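PDB 6CL6: tail fiber protein from Pseudomonas aeruginosa, which forms the receptor-binding fiber of the R2 pyocin, a contractile injection system, and probably recognises the surface of target bacteria. Local coordinates for residues I314-P319 and R346-T351; A282-S287 and R299-V304. All coordinates share one frame; numbering follows the deposited sequence.

Interactions 1 and 2 lie about 12 Å apart, centre to centre, in the C-terminal head of the fiber, far from the middle of this very elongated chain. Both are partly buried, each setting one buried aromatic residue edge-on against backbone carbonyls. Interaction 2 joins the turn after strand 281-283 to strand 297-306, and its indole N-H makes a true hydrogen bond; interaction 1 joins the end of strand 310-315 to the loop between strands 343-346 and 352-357, where a phenyl ring offers only C-H groups and the backbone supplies the bond. Gln300 NE2 lies 2.8 Å from Ile318 O, a probable hydrogen bond tying the two together. Interaction 2 also borders another subunit closely.

Interaction 1 (I314-P319 and R346-T351); sequences ITFPIP and RGATTT
The ring of Phe316 meets the 346-351 loop with its edge, and it also packs edge-to-face with Phe320. Thr349 O lies in the ring plane, 3.3 Å from Phe316 CE2, and Thr350 O is near that plane beside CD2, so the weakly positive C-H edge faces two carbonyl oxygens. Farther round, the methyl of Ala348 comes up to Phe316 CZ at 4.4 Å, a small apolar neighbour for the ring. Phe316 CG stands anti to its own carbonyl carbon (chi1 -61°), which swings the ring toward the loop.

The same residue is gripped through its backbone. Phe316 N donates to Thr351 O over 2.9 Å, a fairly straight bond, with the donor tilted from the carbonyl plane. Thr315 CA lies 3.4 Å from Thr351 O, a CA-H...O contact, and a water donates to this oxygen and to Phe316 O, bridging the two segments. Beyond, Pro319 CA makes a CA-H...O contact of 3.3 Å with Thr350 O, and Pro319 CB touches the methyl of Thr351; proline suits this exposed position, offering C-H groups while having no backbone N-H to satisfy.

An ST turn shapes the loop from within: Thr349 OG1 accepts from Thr351 N at 3.1 Å, threonine's short hydroxyl reaching the N-H two residues on, and is also bonded to Thr352 N. Strand 310-315 ends here, and the loop leads from strand 343-346 into strand 352-357, the central strand of their antiparallel sheet. Phe316 also packs on Gln300 of strand 297-306 and Ala369 of strand 363-371, setting this strand end against the neighbouring sheet.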
loop_
_atom_site.group_PDB
_atom_site.type_symbol
_atom_site.label_atom_id
_atom_site.label_comp_id
_atom_site.label_asym_id
_atom_site.label_seq_id
_atom_site.Cartn_x
_atom_site.Cartn_y
_atom_site.Cartn_z
ATOM N N ILE A 314 92.934 -42.722 4.048
ATOM C CA ILE A 314 91.634 -42.732 4.700
ATOM C C ILE A 314 90.566 -42.462 3.650
ATOM O O ILE A 314 90.819 -41.851 2.607
ATOM C CB ILE A 314 91.502 -41.709 5.855
ATOM C CG1 ILE A 314 91.740 -40.285 5.349
ATOM C CG2 ILE A 314 92.464 -42.065 7.002
ATOM C CD1 ILE A 314 91.277 -39.176 6.333
ATOM N N THR A 315 89.366 -42.922 3.951
ATOM C CA THR A 315 88.176 -42.633 3.155
ATOM C C THR A 315 87.190 -41.887 4.031
ATOM O O THR A 315 86.869 -42.335 5.148
ATOM C CB THR A 315 87.542 -43.919 2.604
ATOM O OG1 THR A 315 88.492 -44.598 1.778
ATOM C CG2 THR A 315 86.297 -43.588 1.776
ATOM N N PHE A 316 86.719 -40.739 3.535
ATOM C CA PHE A 316 85.832 -39.902 4.314
ATOM C C PHE A 316 84.495 -40.605 4.527
ATOM O O PHE A 316 83.996 -41.270 3.614
ATOM C CB PHE A 316 85.601 -38.576 3.599
ATOM C CG PHE A 316 86.852 -37.777 3.381
ATOM C CD1 PHE A 316 87.770 -37.591 4.400
ATOM C CD2 PHE A 316 87.117 -37.223 2.146
ATOM C CE1 PHE A 316 88.911 -36.845 4.187
ATOM C CE2 PHE A 316 88.257 -36.487 1.933
ATOM C CZ PHE A 316 89.151 -36.284 2.950
ATOM N N PRO A 317 83.878 -40.444 5.705
ATOM C CA PRO A 317 82.546 -41.041 5.931
ATOM C C PRO A 317 81.542 -40.766 4.823
ATOM O O PRO A 317 80.799 -41.684 4.434
ATOM C CB PRO A 317 82.124 -40.417 7.267
ATOM C CG PRO A 317 83.428 -40.203 8.001
ATOM C CD PRO A 317 84.435 -39.837 6.941
ATOM N N ILE A 318 81.475 -39.533 4.321
ATOM C CA ILE A 318 80.725 -39.236 3.100
ATOM C C ILE A 318 81.639 -38.476 2.149
ATOM O O ILE A 318 82.582 -37.797 2.581
ATOM C CB ILE A 318 79.455 -38.406 3.387
ATOM C CG1 ILE A 318 79.825 -37.085 4.088
ATOM C CG2 ILE A 318 78.478 -39.205 4.227
ATOM C CD1 ILE A 318 78.626 -36.155 4.294
ATOM N N PRO A 319 81.374 -38.544 0.858
ATOM C CA PRO A 319 82.159 -37.743 -0.085
ATOM C C PRO A 319 81.869 -36.269 0.094
ATOM O O PRO A 319 80.724 -35.866 0.353
ATOM C CB PRO A 319 81.673 -38.230 -1.465
ATOM C CG PRO A 319 80.943 -39.491 -1.206
ATOM C CD PRO A 319 80.369 -39.379 0.159
ATOM N N ARG A 346 97.230 -34.744 3.938
ATOM C CA ARG A 346 97.529 -34.249 2.605
ATOM C C ARG A 346 96.821 -35.108 1.573
ATOM O O ARG A 346 96.240 -36.151 1.888
ATOM C CB ARG A 346 99.036 -34.225 2.342
ATOM C CG ARG A 346 99.614 -35.559 1.871
ATOM C CD ARG A 346 101.136 -35.498 1.783
ATOM N NE ARG A 346 101.703 -36.691 1.133
ATOM C CZ ARG A 346 102.011 -37.816 1.777
ATOM N NH1 ARG A 346 101.807 -37.926 3.080
ATOM N NH2 ARG A 346 102.524 -38.847 1.109
ATOM N N GLY A 347 96.904 -34.665 0.321
ATOM C CA GLY A 347 96.442 -35.467 -0.789
ATOM C C GLY A 347 94.951 -35.695 -0.812
ATOM O O GLY A 347 94.494 -36.732 -1.311
ATOM N N ALA A 348 94.178 -34.751 -0.294
ATOM C CA ALA A 348 92.736 -34.939 -0.162
ATOM C C ALA A 348 92.041 -34.797 -1.510
ATOM O O ALA A 348 92.267 -33.827 -2.233
ATOM C CB ALA A 348 92.161 -33.922 0.819
ATOM N N THR A 349 91.178 -35.759 -1.824
ATOM C CA THR A 349 90.214 -35.645 -2.909
ATOM C C THR A 349 88.835 -35.448 -2.279
ATOM O O THR A 349 88.708 -35.167 -1.085
ATOM C CB THR A 349 90.254 -36.880 -3.818
ATOM O OG1 THR A 349 89.706 -38.023 -3.136
ATOM C CG2 THR A 349 91.689 -37.186 -4.238
ATOM N N THR A 350 87.775 -35.620 -3.080
ATOM C CA THR A 350 86.437 -35.571 -2.500
ATOM C C THR A 350 86.161 -36.789 -1.618
ATOM O O THR A 350 85.239 -36.749 -0.802
ATOM C CB THR A 350 85.374 -35.506 -3.587
ATOM O OG1 THR A 350 85.581 -36.586 -4.507
ATOM C CG2 THR A 350 85.444 -34.181 -4.317
ATOM N N THR A 351 86.943 -37.867 -1.763
ATOM C CA THR A 351 86.652 -39.119 -1.081
ATOM C C THR A 351 87.757 -39.648 -0.189
ATOM O O THR A 351 87.459 -40.440 0.716
ATOM C CB THR A 351 86.301 -40.209 -2.113
ATOM O OG1 THR A 351 87.373 -40.365 -3.044
ATOM C CG2 THR A 351 85.021 -39.836 -2.874
HETATM O O HOH W 1 84.509 -40.896 0.887
#

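Interaction 2 (A282-S287 and R299-V304)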
loop_
_atom_site.group_PDB
_atom_site.type_symbol
_atom_site.label_atom_id
_atom_site.label_comp_id
_atom_site.label_asym_id
_atom_site.label_seq_id
_atom_site.Cartn_x
_atom_site.Cartn_y
_atom_site.Cartn_z
ATOM N N ALA A 282 73.878 -34.305 10.655
ATOM C CA ALA A 282 75.116 -34.940 11.086
ATOM C C ALA A 282 74.875 -36.423 11.297
ATOM O O ALA A 282 73.729 -36.884 11.370
ATOM C CB ALA A 282 75.641 -34.293 12.372
ATOM N N SER A 283 75.987 -37.164 11.339
ATOM C CA SER A 283 76.036 -38.540 11.812
ATOM C C SER A 283 77.191 -38.585 12.803
ATOM O O SER A 283 78.356 -38.614 12.399
ATOM C CB SER A 283 76.246 -39.520 10.662
ATOM O OG SER A 283 76.495 -40.807 11.175
ATOM N N LEU A 284 76.876 -38.573 14.087
ATOM C CA LEU A 284 77.882 -38.303 15.115
ATOM C C LEU A 284 78.420 -39.590 15.729
ATOM O O LEU A 284 78.479 -39.739 16.944
ATOM C CB LEU A 284 77.288 -37.391 16.184
ATOM C CG LEU A 284 76.784 -36.025 15.707
ATOM C CD1 LEU A 284 76.270 -35.197 16.870
ATOM C CD2 LEU A 284 77.889 -35.256 14.964
ATOM N N GLY A 285 78.850 -40.522 14.886
ATOM C CA GLY A 285 79.543 -41.706 15.353
ATOM C C GLY A 285 81.041 -41.476 15.460
ATOM O O GLY A 285 81.551 -40.382 15.219
ATOM N N ALA A 286 81.753 -42.544 15.846
ATOM C CA ALA A 286 83.207 -42.493 15.918
ATOM C C ALA A 286 83.814 -42.057 14.590
ATOM O O ALA A 286 84.756 -41.258 14.559
ATOM C CB ALA A 286 83.752 -43.857 16.329
ATOM N N SER A 287 83.317 -42.592 13.491
ATOM C CA SER A 287 83.553 -42.030 12.168
ATOM C C SER A 287 82.269 -41.308 11.790
ATOM O O SER A 287 81.194 -41.918 11.761
ATOM C CB SER A 287 83.889 -43.113 11.148
ATOM O OG SER A 287 85.091 -43.774 11.489
ATOM N N ARG A 299 82.231 -30.950 8.023
ATOM C CA ARG A 299 83.369 -31.429 8.796
ATOM C C ARG A 299 83.214 -32.925 9.016
ATOM O O ARG A 299 82.108 -33.417 9.268
ATOM C CB ARG A 299 83.489 -30.728 10.151
ATOM C CG ARG A 299 83.784 -29.238 10.052
ATOM C CD ARG A 299 84.273 -28.686 11.396
ATOM N NE ARG A 299 85.619 -29.149 11.761
ATOM C CZ ARG A 299 86.762 -28.548 11.400
ATOM N NH1 ARG A 299 86.744 -27.453 10.646
ATOM N NH2 ARG A 299 87.922 -29.044 11.800
ATOM N N GLN A 300 84.329 -33.646 8.932
ATOM C CA GLN A 300 84.308 -35.090 9.067
ATOM C C GLN A 300 85.503 -35.504 9.925
ATOM O O GLN A 300 86.429 -34.726 10.132
ATOM C CB GLN A 300 84.374 -35.796 7.702
ATOM C CG GLN A 300 83.461 -35.213 6.634
ATOM C CD GLN A 300 83.223 -36.189 5.474
ATOM O OE1 GLN A 300 82.938 -37.356 5.690
ATOM N NE2 GLN A 300 83.367 -35.703 4.252
ATOM N N TRP A 301 85.448 -36.737 10.428
ATOM C CA TRP A 301 86.495 -37.229 11.322
ATOM C C TRP A 301 86.495 -38.747 11.320
ATOM O O TRP A 301 85.537 -39.394 10.892
ATOM C CB TRP A 301 86.296 -36.720 12.755
ATOM C CG TRP A 301 84.940 -37.024 13.264
ATOM C CD1 TRP A 301 84.548 -38.127 13.956
ATOM C CD2 TRP A 301 83.763 -36.211 13.104
ATOM N NE1 TRP A 301 83.191 -38.050 14.228
ATOM C CE2 TRP A 301 82.705 -36.875 13.736
ATOM C CE3 TRP A 301 83.520 -34.969 12.504
ATOM C CZ2 TRP A 301 81.400 -36.357 13.761
ATOM C CZ3 TRP A 301 82.226 -34.457 12.538
ATOM C CH2 TRP A 301 81.201 -35.153 13.169
ATOM N N GLY A 302 87.592 -39.297 11.825
ATOM C CA GLY A 302 87.768 -40.732 11.888
ATOM C C GLY A 302 89.113 -41.043 12.520
ATOM O O GLY A 302 89.786 -40.160 13.059
ATOM N N GLN A 303 89.475 -42.317 12.467
ATOM C CA GLN A 303 90.774 -42.767 12.966
ATOM C C GLN A 303 91.358 -43.754 11.966
ATOM O O GLN A 303 90.632 -44.358 11.180
ATOM C CB GLN A 303 90.684 -43.426 14.341
ATOM C CG GLN A 303 89.945 -42.631 15.396
ATOM C CD GLN A 303 88.426 -42.787 15.288
ATOM O OE1 GLN A 303 87.921 -43.891 15.043
ATOM N NE2 GLN A 303 87.688 -41.679 15.465
ATOM N N VAL A 304 92.684 -43.922 12.007
ATOM C CA VAL A 304 93.351 -44.797 11.052
ATOM C C VAL A 304 94.626 -45.324 11.689
ATOM O O VAL A 304 95.308 -44.607 12.417
ATOM C CB VAL A 304 93.625 -44.054 9.721
ATOM C CG1 VAL A 304 94.615 -42.931 9.907
ATOM C CG2 VAL A 304 94.083 -45.012 8.646
HETATM O O HOH W 2 87.554 -44.126 11.366
#
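The turn that leads from strand 281-283 into strand 288-292 runs along the edge of the Trp301 indole on strand 297-306, and its carbonyls receive the ring. Trp301 NE1 donates to Gly285 O at 3.0 Å, a bond straight at the hydrogen (165°) that arrives nearly end-on to the carbonyl and lies close to the indole plane. Next to it, Trp301 CD1 sets its C-H against Ala286 O at 3.2 Å. At the other end of the ring Leu284 CD2 rests by the edge of the six-membered ring, 3.8 Å from Trp301 CH2, an apolar branch matched to the apolar part of the indole.

Leu284 is the centre of an inverse gamma turn, and the chain then bends back through Gly285 to enter the next strand of an antiparallel sheet, in which 288-292 lies between 281-283 and 297-306. Trp301 CG sits between the backbone N and the carbonyl carbon (chi1 54°), which lets the indole reach toward the turn.

Gln303, bent at chi2 (81°), curls its amide back so that NE2 donates to Ala286 O over 3.1 Å, from well above that carbonyl's plane. A water accepts from Gln303 N at 2.9 Å and also meets Ser287 OG, a short polar side chain that suits the solvent-exposed turn. The third subunit packs here too: its Phe370 meets Trp301 edge-to-face, and its Arg372 NE is hydrogen-bonded to Leu284 O.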